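Local atomic coordinates of thioesterase (Xanthomonas campestris pv. campestris, PDB entry 2FUJ), a protein that probably hydrolyses fatty acyl-CoA thioesters to free fatty acid and coenzyme A. Residues V60-N65 and N112-W117; L79-V84 and G95-D100; W74-L79 and D100-G105. All coordinates share one frame; numbering follows the deposited sequence.

Contact 1: V60-N65 and N112-W117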
# COMPACT_ATOMS: atom_id res chain seq x y z
N VAL A 60 -6.06 19.60 7.01
CA VAL A 60 -5.95 18.88 5.75
C VAL A 60 -4.59 19.24 5.15
O VAL A 60 -4.15 20.38 5.24
CB VAL A 60 -7.08 19.28 4.76
CG1 VAL A 60 -8.44 18.95 5.36
CG2 VAL A 60 -6.99 20.76 4.43
N VAL A 61 -3.93 18.25 4.56
CA VAL A 61 -2.62 18.49 3.96
C VAL A 61 -2.75 19.18 2.62
O VAL A 61 -3.38 18.66 1.70
CB VAL A 61 -1.86 17.17 3.78
CG1 VAL A 61 -0.61 17.41 2.96
CG2 VAL A 61 -1.49 16.61 5.14
N ALA A 62 -2.13 20.35 2.50
CA ALA A 62 -2.17 21.13 1.28
C ALA A 62 -1.01 20.79 0.36
O ALA A 62 -1.11 20.92 -0.86
CB ALA A 62 -2.16 22.61 1.61
N ALA A 63 0.10 20.34 0.95
CA ALA A 63 1.28 19.99 0.16
C ALA A 63 2.28 19.13 0.92
O ALA A 63 2.43 19.26 2.14
CB ALA A 63 1.97 21.27 -0.33
N THR A 64 2.96 18.24 0.20
CA THR A 64 4.00 17.40 0.77
C THR A 64 5.24 17.64 -0.09
O THR A 64 5.21 17.44 -1.31
CB THR A 64 3.65 15.89 0.76
OG1 THR A 64 3.25 15.48 -0.55
CG2 THR A 64 2.55 15.61 1.77
N ASN A 65 6.31 18.10 0.54
CA ASN A 65 7.55 18.39 -0.14
C ASN A 65 8.62 17.54 0.53
O ASN A 65 9.15 17.90 1.58
CB ASN A 65 7.86 19.88 0.00
CG ASN A 65 6.71 20.76 -0.45
OD1 ASN A 65 6.11 21.48 0.35
ND2 ASN A 65 6.38 20.69 -1.73
N ASN A 112 9.22 19.24 4.09
CA ASN A 112 8.12 19.64 4.94
C ASN A 112 6.76 19.24 4.38
O ASN A 112 6.65 18.75 3.26
CB ASN A 112 8.13 21.15 5.16
CG ASN A 112 7.99 21.91 3.86
OD1 ASN A 112 8.96 22.46 3.34
ND2 ASN A 112 6.78 21.94 3.31
N VAL A 113 5.74 19.47 5.20
CA VAL A 113 4.35 19.21 4.84
C VAL A 113 3.56 20.44 5.28
O VAL A 113 3.69 20.90 6.42
CB VAL A 113 3.78 17.98 5.56
CG1 VAL A 113 2.31 17.80 5.21
CG2 VAL A 113 4.57 16.74 5.18
N VAL A 114 2.76 20.99 4.38
CA VAL A 114 1.97 22.17 4.70
C VAL A 114 0.57 21.74 5.07
O VAL A 114 -0.11 21.09 4.29
CB VAL A 114 1.91 23.15 3.51
CG1 VAL A 114 0.97 24.29 3.84
CG2 VAL A 114 3.30 23.67 3.20
N VAL A 115 0.16 22.10 6.28
CA VAL A 115 -1.16 21.75 6.78
C VAL A 115 -2.02 23.00 6.93
O VAL A 115 -1.53 24.04 7.37
CB VAL A 115 -1.07 21.07 8.16
CG1 VAL A 115 -2.45 20.86 8.73
CG2 VAL A 115 -0.33 19.75 8.02
N VAL A 116 -3.29 22.89 6.57
CA VAL A 116 -4.21 24.01 6.67
C VAL A 116 -5.50 23.52 7.32
O VAL A 116 -5.87 22.36 7.18
CB VAL A 116 -4.54 24.60 5.27
CG1 VAL A 116 -3.27 25.05 4.57
CG2 VAL A 116 -5.27 23.57 4.42
N TRP A 117 -6.17 24.40 8.06
CA TRP A 117 -7.43 24.03 8.69
C TRP A 117 -8.51 24.71 7.87
O TRP A 117 -8.71 25.93 7.98
CB TRP A 117 -7.47 24.47 10.16
CG TRP A 117 -6.46 23.74 11.00
CD1 TRP A 117 -5.10 23.85 10.93
CD2 TRP A 117 -6.73 22.74 11.99
NE1 TRP A 117 -4.51 22.98 11.81
CE2 TRP A 117 -5.48 22.29 12.48
CE3 TRP A 117 -7.91 22.19 12.52
CZ2 TRP A 117 -5.37 21.30 13.47
CZ3 TRP A 117 -7.79 21.20 13.52
CH2 TRP A 117 -6.53 20.77 13.97

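Contact 2: L79-V84 and G95-D100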
# COMPACT_ATOMS: atom_id res chain seq x y z
N LEU A 79 13.35 7.16 12.75
CA LEU A 79 12.91 8.11 13.75
C LEU A 79 12.44 9.33 12.98
O LEU A 79 13.23 9.96 12.27
CB LEU A 79 14.07 8.50 14.67
CG LEU A 79 13.68 9.55 15.70
CD1 LEU A 79 12.66 8.96 16.66
CD2 LEU A 79 14.91 10.00 16.44
N VAL A 80 11.16 9.66 13.11
CA VAL A 80 10.65 10.82 12.39
C VAL A 80 10.53 12.02 13.29
O VAL A 80 9.73 12.05 14.22
CB VAL A 80 9.28 10.52 11.75
CG1 VAL A 80 8.84 11.70 10.90
CG2 VAL A 80 9.38 9.28 10.91
N GLU A 81 11.36 13.00 12.99
CA GLU A 81 11.43 14.24 13.73
C GLU A 81 10.60 15.30 13.03
O GLU A 81 10.81 15.59 11.86
CB GLU A 81 12.90 14.66 13.81
CG GLU A 81 13.17 15.95 14.53
CD GLU A 81 14.66 16.20 14.65
OE1 GLU A 81 15.31 15.52 15.48
OE2 GLU A 81 15.18 17.05 13.90
N LEU A 82 9.64 15.86 13.76
CA LEU A 82 8.77 16.90 13.22
C LEU A 82 8.98 18.21 13.98
O LEU A 82 9.11 18.21 15.20
CB LEU A 82 7.31 16.48 13.35
CG LEU A 82 6.90 15.18 12.66
CD1 LEU A 82 5.42 14.93 12.90
CD2 LEU A 82 7.19 15.28 11.17
N PHE A 83 9.02 19.32 13.25
CA PHE A 83 9.19 20.62 13.90
C PHE A 83 8.43 21.69 13.12
O PHE A 83 8.03 21.48 11.98
CB PHE A 83 10.67 20.99 14.00
CG PHE A 83 11.41 20.91 12.70
CD1 PHE A 83 11.78 19.68 12.17
CD2 PHE A 83 11.72 22.06 12.00
CE1 PHE A 83 12.45 19.61 10.94
CE2 PHE A 83 12.39 22.00 10.78
CZ PHE A 83 12.75 20.76 10.25
N VAL A 84 8.24 22.85 13.75
CA VAL A 84 7.53 23.94 13.10
C VAL A 84 8.49 24.77 12.26
O VAL A 84 9.39 25.43 12.78
CB VAL A 84 6.84 24.87 14.14
CG1 VAL A 84 6.12 26.01 13.43
CG2 VAL A 84 5.87 24.06 14.98
N GLY A 95 8.17 20.93 9.25
CA GLY A 95 9.41 20.44 8.67
C GLY A 95 9.69 19.07 9.26
O GLY A 95 9.19 18.75 10.34
N HIS A 96 10.48 18.26 8.56
CA HIS A 96 10.78 16.93 9.06
C HIS A 96 12.18 16.46 8.73
O HIS A 96 12.83 16.98 7.84
CB HIS A 96 9.80 15.90 8.48
CG HIS A 96 10.00 15.63 7.02
ND1 HIS A 96 9.32 16.30 6.03
CD2 HIS A 96 10.83 14.78 6.38
CE1 HIS A 96 9.71 15.87 4.84
NE2 HIS A 96 10.63 14.95 5.03
N ARG A 97 12.62 15.45 9.47
CA ARG A 97 13.90 14.81 9.25
C ARG A 97 13.64 13.35 9.58
O ARG A 97 13.24 13.04 10.70
CB ARG A 97 14.97 15.36 10.19
CG ARG A 97 15.34 16.81 9.97
CD ARG A 97 16.73 17.10 10.54
NE ARG A 97 16.85 16.59 11.90
CZ ARG A 97 17.99 16.22 12.48
NH1 ARG A 97 19.14 16.30 11.83
NH2 ARG A 97 17.97 15.76 13.72
N ILE A 98 13.81 12.48 8.60
CA ILE A 98 13.61 11.05 8.83
C ILE A 98 15.01 10.48 9.03
O ILE A 98 15.83 10.45 8.11
CB ILE A 98 12.89 10.39 7.64
CG1 ILE A 98 11.47 10.97 7.53
CG2 ILE A 98 12.84 8.88 7.83
CD1 ILE A 98 10.76 10.68 6.22
N LEU A 99 15.30 10.04 10.25
CA LEU A 99 16.61 9.51 10.59
C LEU A 99 16.61 8.03 10.90
O LEU A 99 15.56 7.43 11.14
CB LEU A 99 17.16 10.26 11.82
CG LEU A 99 16.93 11.77 11.83
CD1 LEU A 99 17.00 12.29 13.26
CD2 LEU A 99 17.94 12.45 10.92
N ASP A 100 17.79 7.44 10.92
CA ASP A 100 17.93 6.03 11.23
C ASP A 100 17.92 5.88 12.75
O ASP A 100 18.63 6.60 13.44
CB ASP A 100 19.25 5.50 10.69
CG ASP A 100 19.37 4.01 10.82
OD1 ASP A 100 19.03 3.30 9.85
OD2 ASP A 100 19.81 3.56 11.90

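Contact 3: W74-L79 and D100-G105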
# COMPACT_ATOMS: atom_id res chain seq x y z
N TRP A 74 15.01 -2.18 4.57
CA TRP A 74 14.53 -2.97 5.68
C TRP A 74 15.76 -3.79 6.08
O TRP A 74 16.58 -4.13 5.23
CB TRP A 74 13.40 -3.87 5.19
CG TRP A 74 12.79 -4.78 6.20
CD1 TRP A 74 11.68 -4.54 6.96
CD2 TRP A 74 13.23 -6.10 6.54
NE1 TRP A 74 11.39 -5.64 7.73
CE2 TRP A 74 12.33 -6.61 7.49
CE3 TRP A 74 14.30 -6.90 6.11
CZ2 TRP A 74 12.47 -7.89 8.04
CZ3 TRP A 74 14.43 -8.17 6.65
CH2 TRP A 74 13.52 -8.65 7.60
N PRO A 75 15.90 -4.15 7.37
CA PRO A 75 15.03 -3.87 8.52
C PRO A 75 15.40 -2.65 9.37
O PRO A 75 15.17 -2.65 10.58
CB PRO A 75 15.14 -5.15 9.32
CG PRO A 75 16.61 -5.45 9.19
CD PRO A 75 16.92 -5.15 7.73
N ASN A 76 15.96 -1.61 8.76
CA ASN A 76 16.33 -0.44 9.55
C ASN A 76 15.14 0.47 9.86
O ASN A 76 14.61 1.13 8.98
CB ASN A 76 17.43 0.34 8.82
CG ASN A 76 18.66 -0.50 8.57
OD1 ASN A 76 19.17 -1.15 9.48
ND2 ASN A 76 19.13 -0.51 7.34
N ASP A 77 14.73 0.46 11.13
CA ASP A 77 13.61 1.29 11.58
C ASP A 77 14.07 2.74 11.66
O ASP A 77 15.26 3.01 11.82
CB ASP A 77 13.10 0.79 12.93
CG ASP A 77 12.62 -0.64 12.87
OD1 ASP A 77 11.95 -1.00 11.88
OD2 ASP A 77 12.90 -1.41 13.82
N ILE A 78 13.12 3.67 11.58
CA ILE A 78 13.44 5.09 11.55
C ILE A 78 12.91 5.91 12.71
O ILE A 78 12.13 5.44 13.53
CB ILE A 78 12.88 5.70 10.27
CG1 ILE A 78 11.36 5.48 10.24
CG2 ILE A 78 13.53 5.07 9.06
CD1 ILE A 78 10.83 4.11 9.79
N LEU A 79 13.35 7.16 12.75
CA LEU A 79 12.91 8.11 13.75
C LEU A 79 12.44 9.33 12.98
O LEU A 79 13.23 9.96 12.27
CB LEU A 79 14.07 8.50 14.67
CG LEU A 79 13.68 9.55 15.70
CD1 LEU A 79 12.66 8.96 16.66
CD2 LEU A 79 14.91 10.00 16.44
N ASP A 100 17.79 7.44 10.92
CA ASP A 100 17.93 6.03 11.23
C ASP A 100 17.92 5.88 12.75
O ASP A 100 18.63 6.60 13.44
CB ASP A 100 19.25 5.50 10.69
CG ASP A 100 19.37 4.01 10.82
OD1 ASP A 100 19.03 3.30 9.85
OD2 ASP A 100 19.81 3.56 11.90
N GLN A 101 17.12 4.95 13.27
CA GLN A 101 17.04 4.76 14.72
C GLN A 101 18.37 4.41 15.38
O GLN A 101 18.66 4.86 16.49
CB GLN A 101 16.01 3.68 15.07
CG GLN A 101 14.59 4.19 15.15
CD GLN A 101 13.62 3.12 15.61
OE1 GLN A 101 12.41 3.25 15.42
NE2 GLN A 101 14.14 2.06 16.21
N LYS A 102 19.18 3.61 14.70
CA LYS A 102 20.46 3.19 15.26
C LYS A 102 21.58 4.22 15.12
O LYS A 102 22.55 4.19 15.87
CB LYS A 102 20.88 1.85 14.65
CG LYS A 102 19.87 0.73 14.94
CD LYS A 102 20.38 -0.62 14.48
CE LYS A 102 20.59 -0.67 12.97
NZ LYS A 102 19.34 -0.45 12.19
N ASP A 103 21.43 5.13 14.17
CA ASP A 103 22.42 6.18 13.98
C ASP A 103 21.70 7.42 13.48
O ASP A 103 21.48 7.59 12.28
CB ASP A 103 23.48 5.77 12.96
CG ASP A 103 24.59 6.77 12.85
OD1 ASP A 103 24.42 7.91 13.36
OD2 ASP A 103 25.64 6.43 12.27
N GLU A 104 21.33 8.29 14.41
CA GLU A 104 20.60 9.50 14.06
C GLU A 104 21.39 10.46 13.19
O GLU A 104 20.87 11.49 12.77
CB GLU A 104 20.10 10.18 15.34
CG GLU A 104 19.12 9.29 16.09
CD GLU A 104 18.56 9.92 17.34
OE1 GLU A 104 17.86 9.22 18.10
OE2 GLU A 104 18.81 11.13 17.55
N GLY A 105 22.64 10.12 12.91
CA GLY A 105 23.45 10.96 12.04
C GLY A 105 23.15 10.59 10.60
O GLY A 105 23.60 11.25 9.67
O HOH W 1 16.56 -0.59 13.28
O HOH W 2 17.63 1.50 12.03

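Contact 1: V60-N65 and N112-W117
The carbonyl oxygen of V114 receives two successive amides of the facing strand. A62 N donates to V114 O at 2.8 Å, nearly in line with the carbonyl, whereas the bond from A63 N to V114 O is weak at 3.4 Å. A62 and A63 both face V114, which defines a classic beta bulge, and the register shifts by one residue between the V61–V115 and A63–V114 pairs. Around the bulge the pairing is regular and antiparallel, with V60–V116 and N65–N112 as hydrogen-bonded pairs. The two strands are neighbours in the antiparallel hotdog sheet; V60–N65 lies on one of its two edge strands within the chain, and A63, T64 and N65 pair with a strand of the second subunit, carrying the sheet across the interface. V61, T64 and V113 turn to the face packed by helix 30-47. V61 CG1 meets V113 CG1 at 3.7 Å, the two side chains crossing at about a right angle, while T64 OG1 and Y68 OH of the second subunit are hydrogen-bonded. On the other face V60 CG2 and V116 CG2 are pressed to 3.3 Å, closer than two methyls normally come; chi1 near -60° in both valines sets these methyls between backbone N and carbonyl carbon. N65 and N112 run side by side with amide planes 67° apart, and the bond from N112 ND2 to N65 OD1 is weak at 3.1 Å.

Contact 2: L79-V84 and G95-D100
G95 lies flat against the ring of F83, the tight end of the contact. G95 CA sits 3.9 Å from the ring centroid of F83 and 18° off the ring normal, a CH-pi contact, and G95 C approaches F83 CE1 to 3.3 Å toward the rim of the same face. With chi1 at 52°, F83 CG stands between backbone N and carbonyl carbon, which folds the ring across the neighbouring strand, over a residue without a side chain. The strands form the hairpin 78-87/91-100 of the hotdog sheet, in antiparallel register from L79–L99 to F83–G95. Two pairs are looser, V80 CG2–I98 CG1 at 4.3 Å and L79 CD2–L99 CD1 at 4.4 Å. The face of V80, L82 and H96 is buried under helix 30-47, and H96 NE2 is hydrogen-bonded to S109 OG. The opposite face carries F83 and R97, both partly exposed, and here R97 reaches the carboxylate of E81 side-on. R97 NE to E81 OE2 is the short bond at 2.6 Å, its donor well above the carboxylate plane, while R97 NH2 to E81 OE1 is longer at 3.2 Å but nearly straight at 174°. The two flat groups are moderately inclined, and L99 CD2 lies over the centre of the guanidinium, 4.0 Å above its plane. A second, weak ion pair joins E81 OE1 to R12, so the buried carboxylate has positive charge from two arginines, which should favour its ionised form.

Contact 3: W74-L79 and D100-G105
N76 OD1 accepts from K102 NZ at 2.8 Å, a direct side-chain hydrogen bond between W74–L79 and D100–G105. The lysine chain is bent at chi3 and chi4, near -60° in both, which brings its ammonium back to the asparagine; the donor is tilted 27° from the plane of the amide carbonyl. A direct backbone bond runs alongside, from Q101 N to D77 O at 3.1 Å and nearly straight at 167°. It continues the pairing just past I78 and D100, a non-hydrogen-bonded antiparallel pair whose side chains diverge as the hairpin ladder ends.

Two waters add bridges. One accepts from both D77 N and K102 NZ; the other accepts from K102 NZ at 2.6 Å and donates to D77 O at 2.8 Å, with a weak further bond to D100 OD2.

Within the turn, D100 OD2 accepts from K102 N at 2.9 Å, an Asx turn, on its anti side but out of the carboxylate plane, and from D103 N at 3.2 Å through its anti lone pair, adding an Asx motif that shapes the loop leading to strand 107-116. Another Asx turn follows, with G105 N donating to D103 OD1.

Beyond the two segments, D100 OD1 is hydrogen-bonded to Y108 OH, D77 OD1 takes a hydrogen bond from V17 N and a salt bridge from R43 of the third subunit, and E104 OE2 forms a salt bridge with R12.

A methyl-to-carboxylate contact sets L79 CD2 3.5 Å from E104 OE1. The link between the entry to strand 78-87 and the turn after strand 91-100 thus rests largely on polar groups: the lysine ammonium is hydrogen-bonded to an amide oxygen and two waters, and the aspartate that shapes the turn would probably stay ionised under its two backbone donors.

From the N terminus, V60–N65 comes first, on edge strand 58-68 of the chain's sheet, and its partner N112–W117 comes last, so contact 1 closes the longest loop and encloses the other two contacts. Within it, contact 3 joins the entry to strand 78-87 with the loop after strand 91-100, and contact 2, innermost, closes the hairpin between those strands. None of the loops cross. Contacts 2 and 3 share L79 and D100, and L99 O lies 3.3 Å from I78 CB. Contacts 1 and 2 meet where N112 packs on G95 and H96, joining neighbouring strands of one sheet. Contacts 1 and 3 lie on opposite sides of the chain's centre, their nearest atoms about 13 Å apart.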